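Local coordinates for protein alpha-Amylase (Thermotoga maritima, PDB 2B5D) that belongs to glycoside hydrolase family 57, joining a beta/alpha domain to a largely helical C-terminal domain in a chain that assembles with three others, at residues A144-Y152 with F457-M468; Q153-T164 with Y189-N199. One frame throughout, in Å; residues are numbered along the deposited sequence.

Contact 1: residues A144-Y152 with F457-M468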
loop_
_atom_site.group_PDB
_atom_site.type_symbol
_atom_site.label_atom_id
_atom_site.label_comp_id
_atom_site.label_asym_id
_atom_site.label_seq_id
_atom_site.Cartn_x
_atom_site.Cartn_y
_atom_site.Cartn_z
ATOM N N ALA A 144 -30.373 -14.202 1.289
ATOM C CA ALA A 144 -30.420 -13.459 -0.000
ATOM C C ALA A 144 -28.998 -13.092 -0.447
ATOM O O ALA A 144 -28.681 -13.039 -1.638
ATOM C CB ALA A 144 -31.254 -12.166 0.139
ATOM N N THR A 145 -28.159 -12.815 0.532
ATOM C CA THR A 145 -26.884 -12.272 0.208
ATOM C C THR A 145 -25.729 -13.106 0.791
ATOM O O THR A 145 -24.594 -12.657 0.743
ATOM C CB THR A 145 -26.932 -10.771 0.559
ATOM O OG1 THR A 145 -26.727 -10.006 -0.627
ATOM C CG2 THR A 145 -26.104 -10.345 1.667
ATOM N N HIS A 146 -26.039 -14.293 1.355
ATOM C CA HIS A 146 -25.041 -15.202 1.937
ATOM C C HIS A 146 -24.381 -14.469 3.094
ATOM O O HIS A 146 -23.172 -14.597 3.346
ATOM C CB HIS A 146 -24.031 -15.623 0.870
ATOM C CG HIS A 146 -23.283 -16.891 1.158
ATOM N ND1 HIS A 146 -22.088 -16.910 1.862
ATOM C CD2 HIS A 146 -23.503 -18.169 0.753
ATOM C CE1 HIS A 146 -21.643 -18.153 1.923
ATOM N NE2 HIS A 146 -22.476 -18.934 1.248
ATOM N N ALA A 147 -25.175 -13.660 3.780
ATOM C CA ALA A 147 -24.727 -13.094 5.041
ATOM C C ALA A 147 -24.635 -14.186 6.105
ATOM O O ALA A 147 -25.412 -15.137 6.105
ATOM C CB ALA A 147 -25.711 -11.947 5.515
ATOM N N PHE A 148 -23.739 -14.010 7.055
ATOM C CA PHE A 148 -23.568 -14.966 8.107
ATOM C C PHE A 148 -24.553 -14.556 9.186
ATOM O O PHE A 148 -24.288 -13.629 9.932
ATOM C CB PHE A 148 -22.119 -14.920 8.598
ATOM C CG PHE A 148 -21.816 -15.812 9.754
ATOM C CD1 PHE A 148 -21.424 -15.262 10.950
ATOM C CD2 PHE A 148 -21.801 -17.196 9.612
ATOM C CE1 PHE A 148 -21.106 -16.078 12.053
ATOM C CE2 PHE A 148 -21.468 -18.023 10.696
ATOM C CZ PHE A 148 -21.116 -17.433 11.934
ATOM N N LEU A 149 -25.653 -15.325 9.297
ATOM C CA LEU A 149 -26.840 -14.878 10.059
ATOM C C LEU A 149 -26.581 -14.766 11.545
ATOM O O LEU A 149 -27.141 -13.907 12.151
ATOM C CB LEU A 149 -28.068 -15.732 9.766
ATOM C CG LEU A 149 -28.420 -15.798 8.288
ATOM C CD1 LEU A 149 -29.536 -16.850 8.001
ATOM C CD2 LEU A 149 -28.732 -14.381 7.673
ATOM N N PRO A 150 -25.733 -15.642 12.136
ATOM C CA PRO A 150 -25.435 -15.460 13.569
ATOM C C PRO A 150 -24.747 -14.142 13.922
ATOM O O PRO A 150 -24.776 -13.709 15.092
ATOM C CB PRO A 150 -24.495 -16.652 13.905
ATOM C CG PRO A 150 -24.711 -17.611 12.851
ATOM C CD PRO A 150 -25.086 -16.857 11.602
ATOM N N LEU A 151 -24.085 -13.518 12.961
ATOM C CA LEU A 151 -23.559 -12.205 13.243
ATOM C C LEU A 151 -24.685 -11.168 13.482
ATOM O O LEU A 151 -24.532 -10.258 14.280
ATOM C CB LEU A 151 -22.628 -11.753 12.106
ATOM C CG LEU A 151 -21.858 -10.446 12.370
ATOM C CD1 LEU A 151 -21.003 -10.497 13.672
ATOM C CD2 LEU A 151 -21.038 -10.063 11.110
ATOM N N TYR A 152 -25.811 -11.347 12.807
ATOM C CA TYR A 152 -26.958 -10.429 12.846
ATOM C C TYR A 152 -28.162 -10.855 13.727
ATOM O O TYR A 152 -29.270 -10.314 13.577
ATOM C CB TYR A 152 -27.445 -10.238 11.420
ATOM C CG TYR A 152 -26.327 -9.667 10.594
ATOM C CD1 TYR A 152 -25.921 -8.329 10.794
ATOM C CD2 TYR A 152 -25.624 -10.467 9.649
ATOM C CE1 TYR A 152 -24.890 -7.793 10.087
ATOM C CE2 TYR A 152 -24.550 -9.914 8.914
ATOM C CZ TYR A 152 -24.198 -8.580 9.146
ATOM O OH TYR A 152 -23.176 -7.978 8.443
ATOM N N PHE A 457 -27.800 -5.262 1.940
ATOM C CA PHE A 457 -27.668 -6.682 1.822
ATOM C C PHE A 457 -26.274 -6.952 1.210
ATOM O O PHE A 457 -25.567 -7.867 1.590
ATOM C CB PHE A 457 -28.755 -7.240 0.878
ATOM C CG PHE A 457 -30.063 -7.660 1.568
ATOM C CD1 PHE A 457 -31.103 -8.193 0.812
ATOM C CD2 PHE A 457 -30.267 -7.491 2.940
ATOM C CE1 PHE A 457 -32.324 -8.579 1.402
ATOM C CE2 PHE A 457 -31.484 -7.896 3.537
ATOM C CZ PHE A 457 -32.491 -8.431 2.786
ATOM N N LEU A 458 -25.959 -6.192 0.176
ATOM C CA LEU A 458 -24.683 -6.285 -0.528
ATOM C C LEU A 458 -23.527 -6.056 0.450
ATOM O O LEU A 458 -22.598 -6.835 0.470
ATOM C CB LEU A 458 -24.698 -5.310 -1.685
ATOM C CG LEU A 458 -24.796 -5.780 -3.148
ATOM C CD1 LEU A 458 -25.082 -7.211 -3.459
ATOM C CD2 LEU A 458 -25.552 -4.775 -4.102
ATOM N N ALA A 459 -23.620 -5.053 1.307
ATOM C CA ALA A 459 -22.653 -4.905 2.407
ATOM C C ALA A 459 -22.562 -6.042 3.445
ATOM O O ALA A 459 -21.606 -6.031 4.267
ATOM C CB ALA A 459 -22.909 -3.580 3.165
ATOM N N GLN A 460 -23.587 -6.927 3.489
ATOM C CA GLN A 460 -23.650 -8.048 4.436
ATOM C C GLN A 460 -22.977 -9.323 3.932
ATOM O O GLN A 460 -22.676 -10.195 4.745
ATOM C CB GLN A 460 -25.118 -8.391 4.818
ATOM C CG GLN A 460 -25.778 -7.385 5.757
ATOM C CD GLN A 460 -27.254 -7.704 6.050
ATOM O OE1 GLN A 460 -28.059 -7.994 5.150
ATOM N NE2 GLN A 460 -27.588 -7.715 7.319
ATOM N N SER A 461 -22.811 -9.464 2.610
ATOM C CA SER A 461 -22.105 -10.608 2.043
ATOM C C SER A 461 -20.949 -11.079 2.933
ATOM O O SER A 461 -20.074 -10.277 3.297
ATOM C CB SER A 461 -21.565 -10.274 0.663
ATOM O OG SER A 461 -22.599 -9.801 -0.182
ATOM N N SER A 462 -20.976 -12.373 3.290
ATOM C CA SER A 462 -19.973 -12.971 4.193
ATOM C C SER A 462 -18.612 -13.036 3.483
ATOM O O SER A 462 -17.546 -12.845 4.097
ATOM C CB SER A 462 -20.383 -14.375 4.641
ATOM O OG SER A 462 -20.444 -15.193 3.487
ATOM N N ASP A 463 -18.688 -13.355 2.198
ATOM C CA ASP A 463 -17.632 -13.124 1.213
ATOM C C ASP A 463 -16.721 -11.916 1.454
ATOM O O ASP A 463 -15.494 -12.060 1.326
ATOM C CB ASP A 463 -18.271 -12.995 -0.179
ATOM C CG ASP A 463 -19.268 -14.096 -0.450
ATOM O OD1 ASP A 463 -18.832 -15.195 -0.824
ATOM O OD2 ASP A 463 -20.481 -13.866 -0.269
ATOM N N TRP A 464 -17.296 -10.744 1.766
ATOM C CA TRP A 464 -16.477 -9.549 2.064
ATOM C C TRP A 464 -15.933 -9.469 3.493
ATOM O O TRP A 464 -15.390 -8.420 3.869
ATOM C CB TRP A 464 -17.208 -8.218 1.821
ATOM C CG TRP A 464 -18.150 -8.089 0.675
ATOM C CD1 TRP A 464 -19.372 -7.442 0.694
ATOM C CD2 TRP A 464 -17.966 -8.570 -0.667
ATOM N NE1 TRP A 464 -19.959 -7.517 -0.547
ATOM C CE2 TRP A 464 -19.124 -8.200 -1.402
ATOM C CE3 TRP A 464 -16.935 -9.278 -1.322
ATOM C CZ2 TRP A 464 -19.280 -8.509 -2.756
ATOM C CZ3 TRP A 464 -17.092 -9.592 -2.660
ATOM C CH2 TRP A 464 -18.259 -9.198 -3.370
ATOM N N ALA A 465 -16.072 -10.535 4.286
ATOM C CA ALA A 465 -15.864 -10.429 5.748
ATOM C C ALA A 465 -14.856 -11.430 6.326
ATOM O O ALA A 465 -13.962 -11.064 7.096
ATOM C CB ALA A 465 -17.224 -10.515 6.493
ATOM N N PHE A 466 -15.048 -12.695 5.971
ATOM C CA PHE A 466 -14.144 -13.788 6.302
ATOM C C PHE A 466 -14.396 -14.735 5.151
ATOM O O PHE A 466 -15.057 -15.778 5.312
ATOM N N ILE A 467 -13.892 -14.346 3.980
ATOM C CA ILE A 467 -14.425 -14.852 2.721
ATOM C C ILE A 467 -14.006 -16.243 2.321
ATOM O O ILE A 467 -13.173 -16.889 2.983
ATOM N N MET A 468 -14.603 -16.716 1.234
ATOM C CA MET A 468 -14.039 -17.853 0.508
ATOM C C MET A 468 -13.496 -17.289 -0.820
ATOM O O MET A 468 -13.773 -17.825 -1.907
ATOM C CB MET A 468 -15.065 -18.985 0.297
ATOM C CG MET A 468 -16.295 -18.961 1.225
ATOM S SD MET A 468 -17.579 -17.734 0.752
ATOM C CE MET A 468 -17.614 -17.883 -1.056
HETATM O O HOH W 1 -22.884 -13.048 -1.340
HETATM O O HOH W 2 -22.008 -11.564 6.849
#
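Ala147 and Ser461 bring two irregular backbones together, their CA atoms 4.7 Å apart, where the loop after strand 137-142 meets the chain leaving helix 443-458. A type I turn from Leu458 to Ser461 swings that chain alongside the loop, and the hub is the carbonyl of His146. Ser462 grips it twice: OG lies 2.8 Å from His146 O, nearly along the C=O axis, while Ser462 N donates from above the carbonyl plane at 3.1 Å. Serine suits the place because its short side chain, with OG between backbone N and carbonyl carbon (chi1 63°), lets hydroxyl and amide converge on one acceptor. The same OG lies in the plane of the His146 ring, 2.9 Å from ND1 at its edge; the other ring nitrogen, NE2, bonds to His10 NE2, and His12 stacks on the ring. Gln460 reaches out as an extended chain and sets NE2 3.7 Å above the centre of the Tyr152 ring, its amide turned 61° from the ring plane; OE1 is held by Gln162, whereas NE2, buried, meets the ring face but has no hydrogen-bond partner. Two waters bridge the segments: one Thr145 O and Asp463 OD2, another Phe148 N and Gln460 O. Across this mostly looped interface, one serine's hydroxyl and amide and two waters satisfy buried main-chain groups, and the His146 carbonyl, held by two hydrogen bonds, probably helps to fix the backbone carrying its ring.

Contact 2: residues Q153-T164 with Y189-N199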
loop_
_atom_site.group_PDB
_atom_site.type_symbol
_atom_site.label_atom_id
_atom_site.label_comp_id
_atom_site.label_asym_id
_atom_site.label_seq_id
_atom_site.Cartn_x
_atom_site.Cartn_y
_atom_site.Cartn_z
ATOM N N GLN A 153 -27.943 -11.798 14.642
ATOM C CA GLN A 153 -29.069 -12.396 15.372
ATOM C C GLN A 153 -29.839 -11.386 16.254
ATOM O O GLN A 153 -30.989 -11.626 16.628
ATOM C CB GLN A 153 -28.632 -13.586 16.197
ATOM C CG GLN A 153 -27.686 -13.302 17.303
ATOM C CD GLN A 153 -27.130 -14.598 17.881
ATOM O OE1 GLN A 153 -27.578 -15.067 18.921
ATOM N NE2 GLN A 153 -26.183 -15.200 17.178
ATOM N N MET A 154 -29.177 -10.278 16.574
ATOM C CA MET A 154 -29.810 -9.245 17.344
ATOM C C MET A 154 -30.669 -8.306 16.495
ATOM O O MET A 154 -31.272 -7.408 17.021
ATOM C CB MET A 154 -28.789 -8.476 18.178
ATOM C CG MET A 154 -29.481 -7.629 19.200
ATOM S SD MET A 154 -28.378 -7.271 20.541
ATOM C CE MET A 154 -29.475 -6.223 21.528
ATOM N N TYR A 155 -30.763 -8.577 15.198
ATOM C CA TYR A 155 -31.464 -7.770 14.233
ATOM C C TYR A 155 -32.315 -8.727 13.444
ATOM O O TYR A 155 -32.062 -8.945 12.262
ATOM C CB TYR A 155 -30.448 -7.011 13.324
ATOM C CG TYR A 155 -29.400 -6.239 14.133
ATOM C CD1 TYR A 155 -29.651 -4.940 14.578
ATOM C CD2 TYR A 155 -28.161 -6.825 14.463
ATOM C CE1 TYR A 155 -28.696 -4.219 15.345
ATOM C CE2 TYR A 155 -27.201 -6.133 15.239
ATOM C CZ TYR A 155 -27.454 -4.820 15.659
ATOM O OH TYR A 155 -26.504 -4.130 16.427
ATOM N N PRO A 156 -33.328 -9.345 14.112
ATOM C CA PRO A 156 -34.214 -10.341 13.514
ATOM C C PRO A 156 -34.847 -9.867 12.224
ATOM O O PRO A 156 -35.065 -10.690 11.337
ATOM C CB PRO A 156 -35.308 -10.544 14.553
ATOM C CG PRO A 156 -34.956 -9.791 15.784
ATOM C CD PRO A 156 -33.598 -9.144 15.557
ATOM N N GLU A 157 -35.131 -8.562 12.096
ATOM C CA GLU A 157 -35.691 -8.027 10.840
ATOM C C GLU A 157 -34.762 -8.290 9.643
ATOM O O GLU A 157 -35.223 -8.654 8.533
ATOM C CB GLU A 157 -35.977 -6.502 10.939
ATOM C CG GLU A 157 -36.922 -6.022 12.092
ATOM C CD GLU A 157 -36.215 -5.987 13.426
ATOM O OE1 GLU A 157 -36.782 -5.426 14.364
ATOM O OE2 GLU A 157 -35.083 -6.538 13.576
ATOM N N VAL A 158 -33.453 -8.086 9.831
ATOM C CA VAL A 158 -32.533 -8.263 8.690
ATOM C C VAL A 158 -32.303 -9.750 8.404
ATOM O O VAL A 158 -32.320 -10.225 7.242
ATOM C CB VAL A 158 -31.207 -7.337 8.806
ATOM C CG1 VAL A 158 -30.181 -7.916 9.764
ATOM C CG2 VAL A 158 -30.608 -7.036 7.384
ATOM N N VAL A 159 -32.211 -10.505 9.476
ATOM C CA VAL A 159 -32.155 -11.968 9.358
ATOM C C VAL A 159 -33.300 -12.576 8.548
ATOM O O VAL A 159 -33.064 -13.330 7.588
ATOM C CB VAL A 159 -32.039 -12.618 10.722
ATOM C CG1 VAL A 159 -32.083 -14.176 10.601
ATOM C CG2 VAL A 159 -30.742 -12.161 11.440
ATOM N N ASN A 160 -34.550 -12.240 8.923
ATOM C CA ASN A 160 -35.739 -12.852 8.325
ATOM C C ASN A 160 -35.901 -12.334 6.882
ATOM O O ASN A 160 -36.317 -13.068 5.969
ATOM C CB ASN A 160 -36.954 -12.581 9.276
ATOM C CG ASN A 160 -38.281 -13.270 8.824
ATOM O OD1 ASN A 160 -38.280 -14.220 8.060
ATOM N ND2 ASN A 160 -39.411 -12.742 9.288
ATOM N N ALA A 161 -35.568 -11.055 6.661
ATOM C CA ALA A 161 -35.538 -10.464 5.316
ATOM C C ALA A 161 -34.474 -11.095 4.446
ATOM O O ALA A 161 -34.747 -11.434 3.247
ATOM C CB ALA A 161 -35.286 -8.959 5.410
ATOM N N GLN A 162 -33.264 -11.282 4.997
ATOM C CA GLN A 162 -32.313 -12.195 4.304
ATOM C C GLN A 162 -32.936 -13.488 3.835
ATOM O O GLN A 162 -32.805 -13.862 2.661
ATOM C CB GLN A 162 -31.068 -12.497 5.143
ATOM C CG GLN A 162 -30.032 -11.395 5.112
ATOM C CD GLN A 162 -29.146 -11.430 3.876
ATOM O OE1 GLN A 162 -28.836 -12.518 3.337
ATOM N NE2 GLN A 162 -28.678 -10.218 3.433
ATOM N N ILE A 163 -33.653 -14.178 4.722
ATOM C CA ILE A 163 -34.333 -15.459 4.327
ATOM C C ILE A 163 -35.414 -15.288 3.282
ATOM O O ILE A 163 -35.402 -16.000 2.239
ATOM C CB ILE A 163 -34.959 -16.174 5.579
ATOM C CG1 ILE A 163 -33.826 -16.684 6.491
ATOM C CG2 ILE A 163 -35.888 -17.307 5.151
ATOM C CD1 ILE A 163 -34.130 -16.559 7.941
ATOM N N THR A 164 -36.380 -14.368 3.554
ATOM C CA THR A 164 -37.503 -14.184 2.640
ATOM C C THR A 164 -37.116 -13.764 1.275
ATOM O O THR A 164 -37.718 -14.213 0.270
ATOM C CB THR A 164 -38.530 -13.096 3.179
ATOM O OG1 THR A 164 -39.035 -13.519 4.446
ATOM C CG2 THR A 164 -39.646 -12.915 2.239
ATOM N N TYR A 189 -28.142 -20.243 14.679
ATOM C CA TYR A 189 -28.293 -19.894 16.099
ATOM C C TYR A 189 -29.715 -20.263 16.552
ATOM O O TYR A 189 -30.638 -20.394 15.749
ATOM C CB TYR A 189 -28.006 -18.399 16.370
ATOM C CG TYR A 189 -28.972 -17.447 15.708
ATOM C CD1 TYR A 189 -28.774 -17.038 14.378
ATOM C CD2 TYR A 189 -30.090 -16.977 16.395
ATOM C CE1 TYR A 189 -29.670 -16.135 13.747
ATOM C CE2 TYR A 189 -30.979 -16.094 15.804
ATOM C CZ TYR A 189 -30.762 -15.669 14.487
ATOM O OH TYR A 189 -31.655 -14.822 13.919
ATOM N N GLN A 190 -29.875 -20.433 17.844
ATOM C CA GLN A 190 -31.115 -21.001 18.349
ATOM C C GLN A 190 -32.309 -20.077 18.179
ATOM O O GLN A 190 -32.277 -18.910 18.572
ATOM C CB GLN A 190 -30.931 -21.358 19.816
ATOM C CG GLN A 190 -30.585 -22.760 20.002
ATOM C CD GLN A 190 -30.684 -23.119 21.433
ATOM O OE1 GLN A 190 -31.286 -24.130 21.773
ATOM N NE2 GLN A 190 -30.123 -22.274 22.312
ATOM N N GLY A 191 -33.342 -20.574 17.528
ATOM C CA GLY A 191 -34.459 -19.696 17.242
ATOM C C GLY A 191 -34.611 -19.470 15.767
ATOM O O GLY A 191 -35.719 -19.200 15.294
ATOM N N LEU A 192 -33.518 -19.614 15.015
ATOM C CA LEU A 192 -33.521 -19.355 13.565
ATOM C C LEU A 192 -34.417 -20.303 12.826
ATOM O O LEU A 192 -34.822 -20.039 11.721
ATOM C CB LEU A 192 -32.077 -19.533 12.987
ATOM C CG LEU A 192 -31.444 -18.660 11.899
ATOM C CD1 LEU A 192 -30.379 -19.352 11.047
ATOM C CD2 LEU A 192 -32.364 -17.875 11.048
ATOM N N ASP A 193 -34.623 -21.494 13.363
ATOM C CA ASP A 193 -35.566 -22.494 12.748
ATOM C C ASP A 193 -37.010 -21.934 12.684
ATOM O O ASP A 193 -37.770 -22.159 11.697
ATOM C CB ASP A 193 -35.543 -23.792 13.554
ATOM C CG ASP A 193 -35.675 -23.558 15.066
ATOM O OD1 ASP A 193 -36.449 -24.225 15.749
ATOM O OD2 ASP A 193 -35.020 -22.697 15.608
ATOM N N LEU A 194 -37.385 -21.192 13.706
ATOM C CA LEU A 194 -38.707 -20.474 13.672
ATOM C C LEU A 194 -38.978 -19.631 12.398
ATOM O O LEU A 194 -40.005 -19.833 11.717
ATOM C CB LEU A 194 -38.810 -19.630 14.909
ATOM C CG LEU A 194 -39.231 -20.306 16.212
ATOM C CD1 LEU A 194 -39.758 -21.726 16.167
ATOM C CD2 LEU A 194 -38.315 -20.003 17.374
ATOM N N TYR A 195 -37.983 -18.799 12.007
ATOM C CA TYR A 195 -38.071 -17.941 10.814
ATOM C C TYR A 195 -38.088 -18.757 9.575
ATOM O O TYR A 195 -38.666 -18.358 8.558
ATOM C CB TYR A 195 -36.920 -16.911 10.767
ATOM C CG TYR A 195 -37.032 -15.862 11.840
ATOM C CD1 TYR A 195 -36.073 -15.765 12.841
ATOM C CD2 TYR A 195 -38.133 -14.973 11.892
ATOM C CE1 TYR A 195 -36.205 -14.829 13.881
ATOM C CE2 TYR A 195 -38.234 -13.994 12.925
ATOM C CZ TYR A 195 -37.297 -13.947 13.892
ATOM O OH TYR A 195 -37.404 -13.029 14.915
ATOM N N LEU A 196 -37.460 -19.915 9.641
ATOM C CA LEU A 196 -37.428 -20.815 8.493
ATOM C C LEU A 196 -38.789 -21.415 8.336
ATOM O O LEU A 196 -39.278 -21.576 7.208
ATOM C CB LEU A 196 -36.360 -21.946 8.682
ATOM C CG LEU A 196 -34.907 -21.913 8.131
ATOM C CD1 LEU A 196 -34.512 -20.551 7.454
ATOM C CD2 LEU A 196 -33.753 -22.529 9.091
ATOM N N ALA A 197 -39.366 -21.822 9.469
ATOM C CA ALA A 197 -40.765 -22.307 9.524
ATOM C C ALA A 197 -41.684 -21.192 9.024
ATOM O O ALA A 197 -42.429 -21.383 8.022
ATOM C CB ALA A 197 -41.156 -22.804 10.972
ATOM N N GLN A 198 -41.566 -19.987 9.582
ATOM C CA GLN A 198 -42.401 -18.882 9.006
ATOM C C GLN A 198 -42.259 -18.709 7.510
ATOM O O GLN A 198 -43.206 -18.277 6.815
ATOM C CB GLN A 198 -42.212 -17.572 9.723
ATOM C CG GLN A 198 -42.234 -17.717 11.254
ATOM C CD GLN A 198 -41.669 -16.505 11.866
ATOM O OE1 GLN A 198 -41.299 -16.453 13.065
ATOM N NE2 GLN A 198 -41.565 -15.486 11.038
ATOM N N ASN A 199 -41.108 -19.099 6.964
ATOM C CA ASN A 199 -40.844 -18.872 5.529
ATOM C C ASN A 199 -41.164 -20.084 4.704
ATOM O O ASN A 199 -40.869 -20.134 3.493
ATOM C CB ASN A 199 -39.395 -18.408 5.316
ATOM C CG ASN A 199 -39.199 -16.918 5.519
ATOM O OD1 ASN A 199 -38.696 -16.463 6.560
ATOM N ND2 ASN A 199 -39.556 -16.146 4.513
HETATM O O HOH W 3 -32.752 -13.366 15.870
#
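Gln153 and Tyr189 meet at the loop ends that lead into helices 156-164 and 192-198, whose axes approach to 10.0 Å and cross at -43° with both chains running the same general way. CB of Gln153 sits over the centre of the Tyr189 ring, 3.4 Å from the centroid, a CH-pi contact. From there the glutamine runs back toward the root of the tyrosine, its amide only 20° from parallel with the ring, and NE2 is held by Pro150 O. CB of Leu192 backs the opposite face, so the phenol is clamped between two aliphatic groups. Its hydroxyl points toward helix 156-164, where CG1 of Val159 lies near the ring plane 3.4 Å from Tyr189 OH; a water joins that OH (2.7 Å) to Gln153 O. Beyond it the packing round CD1 of Ile163 is apolar: this methyl meets CD2 of Leu192 (3.8 Å), CB of Tyr195 and CD1 of Leu196, and a branched isoleucine suits the place, since CD1 can touch three residues of helix 192-198 at once. The Tyr195 and Asn160 side chains cross at about a right angle, Asn160 CG 3.5 Å from Tyr195 CD2, and Pro156 CB is close to the Tyr195 hydroxyl. Farther along, the polar side chains of Asn160, Thr164 and Asn199 gather; Thr164 OG1 donates to Asn160 O one turn back (3.1 Å) and also bonds to Arg525. The two helices are successive connections in the parallel part of the sheet: helix 156-174 links strand 137-142 to 180-182, and helix 192-198 links 180-182 to 203-206.

In the fold
Both contacts are largely buried, but contact 1 lies deeper, about 13 Å from the chain centre to its own centre, against about 21 Å for contact 2. Contact 1 ties a loop of the beta/alpha domain to the helical C-terminal part, through polar main-chain groups and water; contact 2 packs two neighbouring helices of the beta/alpha domain mostly through aromatic and aliphatic side chains. Helix 156-174, part of contact 2, also packs against contact 1: Gln162 makes probable hydrogen bonds through NE2 to Gln460 OE1 and through OE1 to Thr145 N. Along the sequence contact 2 is nested inside the long loop closed by contact 1, and both touch the second subunit.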